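Local coordinates for hypothetical protein PA4535 (Pseudomonas aeruginosa, PDB 1Y0K) that is of unknown function but belongs to a family of putative endonucleases related to the PD-(D/E)XK nucleases, at residues F158-L172 against F179-L193. Sequence-based numbering, arbitrary orientation.
Sequences FPPPTEYLRQGWRSL and FARVLFAHSGAPEFL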
loop_
_atom_site.group_PDB
_atom_site.type_symbol
_atom_site.label_atom_id
_atom_site.label_comp_id
_atom_site.label_asym_id
_atom_site.label_seq_id
_atom_site.Cartn_x
_atom_site.Cartn_y
_atom_site.Cartn_z
ATOM N N PHE A 158 3.047 9.850 11.260
ATOM C CA PHE A 158 1.738 9.309 10.871
ATOM C C PHE A 158 0.770 9.337 12.045
ATOM O O PHE A 158 1.055 8.738 13.091
ATOM C CB PHE A 158 1.871 7.880 10.351
ATOM C CG PHE A 158 2.409 7.797 8.968
ATOM C CD1 PHE A 158 3.786 7.851 8.736
ATOM C CD2 PHE A 158 1.543 7.683 7.882
ATOM C CE1 PHE A 158 4.295 7.776 7.448
ATOM C CE2 PHE A 158 2.049 7.604 6.581
ATOM C CZ PHE A 158 3.421 7.647 6.362
ATOM N N PRO A 159 -0.376 10.031 11.884
ATOM C CA PRO A 159 -1.351 10.054 12.965
ATOM C C PRO A 159 -2.067 8.706 13.052
ATOM O O PRO A 159 -2.050 7.943 12.072
ATOM C CB PRO A 159 -2.317 11.156 12.529
ATOM C CG PRO A 159 -2.258 11.148 11.056
ATOM C CD PRO A 159 -0.835 10.808 10.715
ATOM N N PRO A 160 -2.662 8.390 14.220
ATOM C CA PRO A 160 -3.474 7.177 14.318
ATOM C C PRO A 160 -4.498 7.111 13.187
ATOM O O PRO A 160 -5.155 8.111 12.908
ATOM C CB PRO A 160 -4.190 7.342 15.666
ATOM C CG PRO A 160 -3.259 8.173 16.481
ATOM C CD PRO A 160 -2.613 9.125 15.498
ATOM N N PRO A 161 -4.605 5.949 12.513
ATOM C CA PRO A 161 -5.543 5.768 11.412
ATOM C C PRO A 161 -6.957 5.429 11.892
ATOM O O PRO A 161 -7.498 4.368 11.556
ATOM C CB PRO A 161 -4.936 4.595 10.634
ATOM C CG PRO A 161 -4.282 3.773 11.673
ATOM C CD PRO A 161 -3.790 4.741 12.737
ATOM N N THR A 162 -7.558 6.350 12.640
ATOM C CA THR A 162 -8.821 6.069 13.348
ATOM C C THR A 162 -10.004 5.753 12.426
ATOM O O THR A 162 -10.785 4.841 12.703
ATOM C CB THR A 162 -9.200 7.211 14.312
ATOM O OG1 THR A 162 -9.382 8.416 13.569
ATOM C CG2 THR A 162 -8.098 7.431 15.363
ATOM N N GLU A 163 -10.139 6.499 11.330
ATOM C CA GLU A 163 -11.252 6.260 10.421
ATOM C C GLU A 163 -11.133 4.864 9.827
ATOM O O GLU A 163 -12.127 4.167 9.652
ATOM C CB GLU A 163 -11.325 7.305 9.307
ATOM C CG GLU A 163 -12.608 7.174 8.480
ATOM C CD GLU A 163 -12.693 8.093 7.271
ATOM O OE1 GLU A 163 -11.974 9.110 7.202
ATOM O OE2 GLU A 163 -13.505 7.787 6.380
ATOM N N TYR A 164 -9.906 4.455 9.524
ATOM C CA TYR A 164 -9.703 3.182 8.843
ATOM C C TYR A 164 -9.830 2.014 9.820
ATOM O O TYR A 164 -10.360 0.959 9.468
ATOM C CB TYR A 164 -8.359 3.167 8.099
ATOM C CG TYR A 164 -8.143 4.373 7.193
ATOM C CD1 TYR A 164 -9.222 5.007 6.537
ATOM C CD2 TYR A 164 -6.875 4.894 7.004
ATOM C CE1 TYR A 164 -9.016 6.119 5.715
ATOM C CE2 TYR A 164 -6.660 6.004 6.181
ATOM C CZ TYR A 164 -7.729 6.612 5.551
ATOM O OH TYR A 164 -7.490 7.707 4.753
ATOM N N LEU A 165 -9.357 2.219 11.044
ATOM C CA LEU A 165 -9.609 1.265 12.136
ATOM C C LEU A 165 -11.111 1.025 12.305
ATOM O O LEU A 165 -11.559 -0.122 12.380
ATOM C CB LEU A 165 -9.009 1.761 13.447
ATOM C CG LEU A 165 -7.497 1.608 13.649
ATOM C CD1 LEU A 165 -7.012 2.520 14.768
ATOM C CD2 LEU A 165 -7.154 0.151 13.949
ATOM N N ARG A 166 -11.885 2.108 12.335
ATOM C CA ARG A 166 -13.342 2.013 12.490
ATOM C C ARG A 166 -14.057 1.270 11.344
ATOM O O ARG A 166 -15.154 0.746 11.532
ATOM C CB ARG A 166 -13.963 3.400 12.740
ATOM C CG ARG A 166 -13.673 3.937 14.148
ATOM C CD ARG A 166 -14.657 5.024 14.572
ATOM N NE ARG A 166 -14.440 6.272 13.846
ATOM C CZ ARG A 166 -13.620 7.245 14.239
ATOM N NH1 ARG A 166 -12.927 7.134 15.371
ATOM N NH2 ARG A 166 -13.491 8.336 13.495
ATOM N N GLN A 167 -13.436 1.206 10.168
ATOM C CA GLN A 167 -14.021 0.495 9.013
ATOM C C GLN A 167 -13.972 -1.034 9.151
ATOM O O GLN A 167 -14.655 -1.759 8.405
ATOM C CB GLN A 167 -13.367 0.955 7.700
ATOM C CG GLN A 167 -13.737 2.391 7.293
ATOM C CD GLN A 167 -12.846 2.958 6.197
ATOM O OE1 GLN A 167 -11.769 2.415 5.901
ATOM N NE2 GLN A 167 -13.292 4.065 5.584
ATOM N N GLY A 168 -13.153 -1.509 10.089
ATOM C CA GLY A 168 -13.145 -2.916 10.503
ATOM C C GLY A 168 -12.160 -3.856 9.832
ATOM O O GLY A 168 -12.174 -5.058 10.113
ATOM N N TRP A 169 -11.297 -3.333 8.961
ATOM C CA TRP A 169 -10.253 -4.158 8.320
ATOM C C TRP A 169 -9.347 -4.841 9.342
ATOM O O TRP A 169 -9.106 -4.305 10.422
ATOM C CB TRP A 169 -9.355 -3.306 7.398
ATOM C CG TRP A 169 -10.080 -2.287 6.602
ATOM C CD1 TRP A 169 -9.966 -0.920 6.709
ATOM C CD2 TRP A 169 -11.053 -2.530 5.582
ATOM N NE1 TRP A 169 -10.798 -0.308 5.797
ATOM C CE2 TRP A 169 -11.485 -1.268 5.105
ATOM C CE3 TRP A 169 -11.611 -3.690 5.024
ATOM C CZ2 TRP A 169 -12.435 -1.139 4.094
ATOM C CZ3 TRP A 169 -12.554 -3.557 4.026
ATOM C CH2 TRP A 169 -12.959 -2.288 3.571
ATOM N N ARG A 170 -8.806 -6.007 8.983
ATOM C CA ARG A 170 -7.854 -6.684 9.861
ATOM C C ARG A 170 -6.521 -5.929 9.964
ATOM O O ARG A 170 -5.890 -5.883 11.025
ATOM C CB ARG A 170 -7.590 -8.106 9.378
ATOM C CG ARG A 170 -6.736 -8.881 10.384
ATOM C CD ARG A 170 -6.770 -10.358 10.131
ATOM N NE ARG A 170 -6.101 -10.730 8.887
ATOM C CZ ARG A 170 -6.063 -11.976 8.436
ATOM N NH1 ARG A 170 -6.664 -12.941 9.131
ATOM N NH2 ARG A 170 -5.445 -12.263 7.299
ATOM N N SER A 171 -6.109 -5.342 8.848
ATOM C CA SER A 171 -4.859 -4.589 8.770
ATOM C C SER A 171 -4.916 -3.647 7.571
ATOM O O SER A 171 -5.756 -3.804 6.678
ATOM C CB SER A 171 -3.652 -5.539 8.658
ATOM O OG SER A 171 -3.577 -6.155 7.375
ATOM N N LEU A 172 -4.036 -2.651 7.581
ATOM C CA LEU A 172 -3.939 -1.710 6.471
ATOM C C LEU A 172 -2.482 -1.347 6.359
ATOM O O LEU A 172 -1.857 -0.974 7.351
ATOM C CB LEU A 172 -4.770 -0.458 6.735
ATOM C CG LEU A 172 -4.641 0.709 5.738
ATOM C CD1 LEU A 172 -5.051 0.304 4.314
ATOM C CD2 LEU A 172 -5.466 1.883 6.209
ATOM N N PHE A 179 8.506 4.256 -0.219
ATOM C CA PHE A 179 8.357 3.786 1.166
ATOM C C PHE A 179 7.347 2.658 1.297
ATOM O O PHE A 179 6.584 2.391 0.375
ATOM C CB PHE A 179 7.933 4.945 2.079
ATOM C CG PHE A 179 6.452 5.216 2.065
ATOM C CD1 PHE A 179 5.651 4.788 3.124
ATOM C CD2 PHE A 179 5.859 5.863 0.988
ATOM C CE1 PHE A 179 4.278 5.022 3.120
ATOM C CE2 PHE A 179 4.472 6.107 0.970
ATOM C CZ PHE A 179 3.686 5.681 2.037
ATOM N N ALA A 180 7.363 2.004 2.457
ATOM C CA ALA A 180 6.301 1.076 2.860
ATOM C C ALA A 180 6.032 1.272 4.346
ATOM O O ALA A 180 6.929 1.642 5.117
ATOM C CB ALA A 180 6.699 -0.347 2.569
ATOM N N ARG A 181 4.784 1.060 4.748
ATOM C CA ARG A 181 4.430 1.150 6.152
ATOM C C ARG A 181 3.197 0.305 6.430
ATOM O O ARG A 181 2.222 0.352 5.678
ATOM C CB ARG A 181 4.157 2.605 6.551
ATOM C CG ARG A 181 3.746 2.773 8.015
ATOM C CD ARG A 181 3.468 4.244 8.343
ATOM N NE ARG A 181 2.981 4.396 9.713
ATOM C CZ ARG A 181 3.761 4.607 10.775
ATOM N NH1 ARG A 181 5.078 4.737 10.641
ATOM N NH2 ARG A 181 3.218 4.712 11.980
ATOM N N VAL A 182 3.256 -0.465 7.510
ATOM C CA VAL A 182 2.058 -1.110 8.048
ATOM C C VAL A 182 1.394 -0.076 8.971
ATOM O O VAL A 182 1.986 0.330 9.987
ATOM C CB VAL A 182 2.423 -2.401 8.837
ATOM C CG1 VAL A 182 1.168 -3.030 9.456
ATOM C CG2 VAL A 182 3.141 -3.402 7.921
ATOM N N LEU A 183 0.193 0.381 8.603
ATOM C CA LEU A 183 -0.510 1.410 9.390
ATOM C C LEU A 183 -1.121 0.848 10.660
ATOM O O LEU A 183 -1.031 1.470 11.719
ATOM C CB LEU A 183 -1.586 2.134 8.573
ATOM C CG LEU A 183 -1.117 2.902 7.334
ATOM C CD1 LEU A 183 -2.248 3.754 6.780
ATOM C CD2 LEU A 183 0.090 3.787 7.663
ATOM N N PHE A 184 -1.760 -0.315 10.543
ATOM C CA PHE A 184 -2.258 -1.043 11.705
ATOM C C PHE A 184 -2.440 -2.507 11.363
ATOM O O PHE A 184 -2.574 -2.868 10.197
ATOM C CB PHE A 184 -3.561 -0.429 12.268
ATOM C CG PHE A 184 -4.797 -0.650 11.411
ATOM C CD1 PHE A 184 -5.530 -1.838 11.496
ATOM C CD2 PHE A 184 -5.265 0.362 10.573
ATOM C CE1 PHE A 184 -6.683 -2.028 10.730
ATOM C CE2 PHE A 184 -6.423 0.192 9.813
ATOM C CZ PHE A 184 -7.135 -1.004 9.887
ATOM N N ALA A 185 -2.431 -3.356 12.388
ATOM C CA ALA A 185 -2.685 -4.775 12.183
ATOM C C ALA A 185 -3.200 -5.361 13.482
ATOM O O ALA A 185 -2.547 -5.227 14.525
ATOM C CB ALA A 185 -1.433 -5.486 11.733
ATOM N N HIS A 186 -4.388 -5.959 13.421
ATOM C CA HIS A 186 -5.004 -6.556 14.602
ATOM C C HIS A 186 -4.298 -7.845 15.006
ATOM O O HIS A 186 -3.559 -8.436 14.225
ATOM C CB HIS A 186 -6.488 -6.829 14.371
ATOM C CG HIS A 186 -7.347 -5.609 14.433
ATOM N ND1 HIS A 186 -7.811 -5.082 15.623
ATOM C CD2 HIS A 186 -7.848 -4.825 13.451
ATOM C CE1 HIS A 186 -8.557 -4.021 15.367
ATOM N NE2 HIS A 186 -8.592 -3.842 14.058
ATOM N N SER A 187 -4.558 -8.293 16.233
ATOM C CA SER A 187 -3.897 -9.478 16.783
ATOM C C SER A 187 -3.968 -10.719 15.889
ATOM O O SER A 187 -3.041 -11.539 15.887
ATOM C CB SER A 187 -4.446 -9.782 18.185
ATOM O OG SER A 187 -5.810 -10.165 18.116
ATOM N N GLY A 188 -5.052 -10.848 15.125
ATOM C CA GLY A 188 -5.240 -11.967 14.194
ATOM C C GLY A 188 -4.494 -11.883 12.871
ATOM O O GLY A 188 -4.444 -12.860 12.122
ATOM N N ALA A 189 -3.912 -10.721 12.583
ATOM C CA ALA A 189 -3.165 -10.503 11.345
ATOM C C ALA A 189 -1.887 -11.338 11.333
ATOM O O ALA A 189 -1.340 -11.636 12.399
ATOM C CB ALA A 189 -2.840 -9.017 11.173
ATOM N N PRO A 190 -1.431 -11.751 10.135
ATOM C CA PRO A 190 -0.145 -12.432 9.999
ATOM C C PRO A 190 0.959 -11.769 10.807
ATOM O O PRO A 190 1.021 -10.540 10.901
ATOM C CB PRO A 190 0.150 -12.291 8.510
ATOM C CG PRO A 190 -1.187 -12.353 7.881
ATOM C CD PRO A 190 -2.117 -11.636 8.830
ATOM N N GLU A 191 1.835 -12.582 11.383
ATOM C CA GLU A 191 2.880 -12.057 12.250
ATOM C C GLU A 191 3.808 -11.061 11.546
ATOM O O GLU A 191 4.259 -10.097 12.175
ATOM C CB GLU A 191 3.665 -13.209 12.875
ATOM C CG GLU A 191 4.705 -12.783 13.882
ATOM C CD GLU A 191 5.782 -13.828 14.041
ATOM O OE1 GLU A 191 6.139 -14.462 13.023
ATOM O OE2 GLU A 191 6.272 -14.016 15.174
ATOM N N PHE A 192 4.072 -11.265 10.252
ATOM C CA PHE A 192 4.946 -10.353 9.511
ATOM C C PHE A 192 4.391 -8.929 9.427
ATOM O O PHE A 192 5.150 -7.969 9.378
ATOM C CB PHE A 192 5.375 -10.901 8.132
ATOM C CG PHE A 192 4.275 -10.939 7.096
ATOM C CD1 PHE A 192 3.989 -9.816 6.313
ATOM C CD2 PHE A 192 3.550 -12.111 6.875
ATOM C CE1 PHE A 192 2.971 -9.851 5.348
ATOM C CE2 PHE A 192 2.533 -12.161 5.900
ATOM C CZ PHE A 192 2.243 -11.028 5.141
ATOM N N LEU A 193 3.069 -8.797 9.438
ATOM C CA LEU A 193 2.452 -7.475 9.530
ATOM C C LEU A 193 2.640 -6.860 10.921
ATOM O O LEU A 193 3.098 -5.729 11.053
ATOM C CB LEU A 193 0.966 -7.542 9.151
ATOM C CG LEU A 193 0.712 -7.851 7.672
ATOM C CD1 LEU A 193 -0.776 -8.057 7.410
ATOM C CD2 LEU A 193 1.278 -6.742 6.771
HETATM O O HOH W 1 -10.150 -2.502 12.278
#
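Phe184 reaches from its strand toward the short helix 162-166, with Pro161 at its N-cap position, and the loop that follows; a flat aromatic suits this place because both faces and the rim find partners. Its CB touches Leu165 CD2 at 4.0 Å. With CG held between the backbone N and the carbonyl carbon (chi1 72°), one ring face meets the peptide joining Ser171 and Leu172, whose N sits over the centre. On the opposite face the branched Leu165 offers a methyl, CD2, in a CH-pi contact 3.6 Å from the centroid. Along the rim, CD2 meets the compact ring of Pro161 at CG, CE2 meets Leu172 CB, and CE1 faces Trp169 O, in the ring plane, at 3.3 Å. CZ, at the tip, approaches Tyr164 O and Trp169 CB. A water bridges Leu165 O, Trp169 O and His186 NE2 nearby. Farther along, Arg181 suits stacking by its methylenes and flat end: CD lies over the Phe158 ring centre, and the guanidinium, 4° from parallel, continues over Phe158 CB, its NH1 hydrogen-bonded to Ser200 OG. Leu183 and Phe184 both face Leu172, whose O accepts from both their N-H groups: a classic beta bulge in the antiparallel hairpin of strands 171-175 and 179-185 within the central mixed sheet.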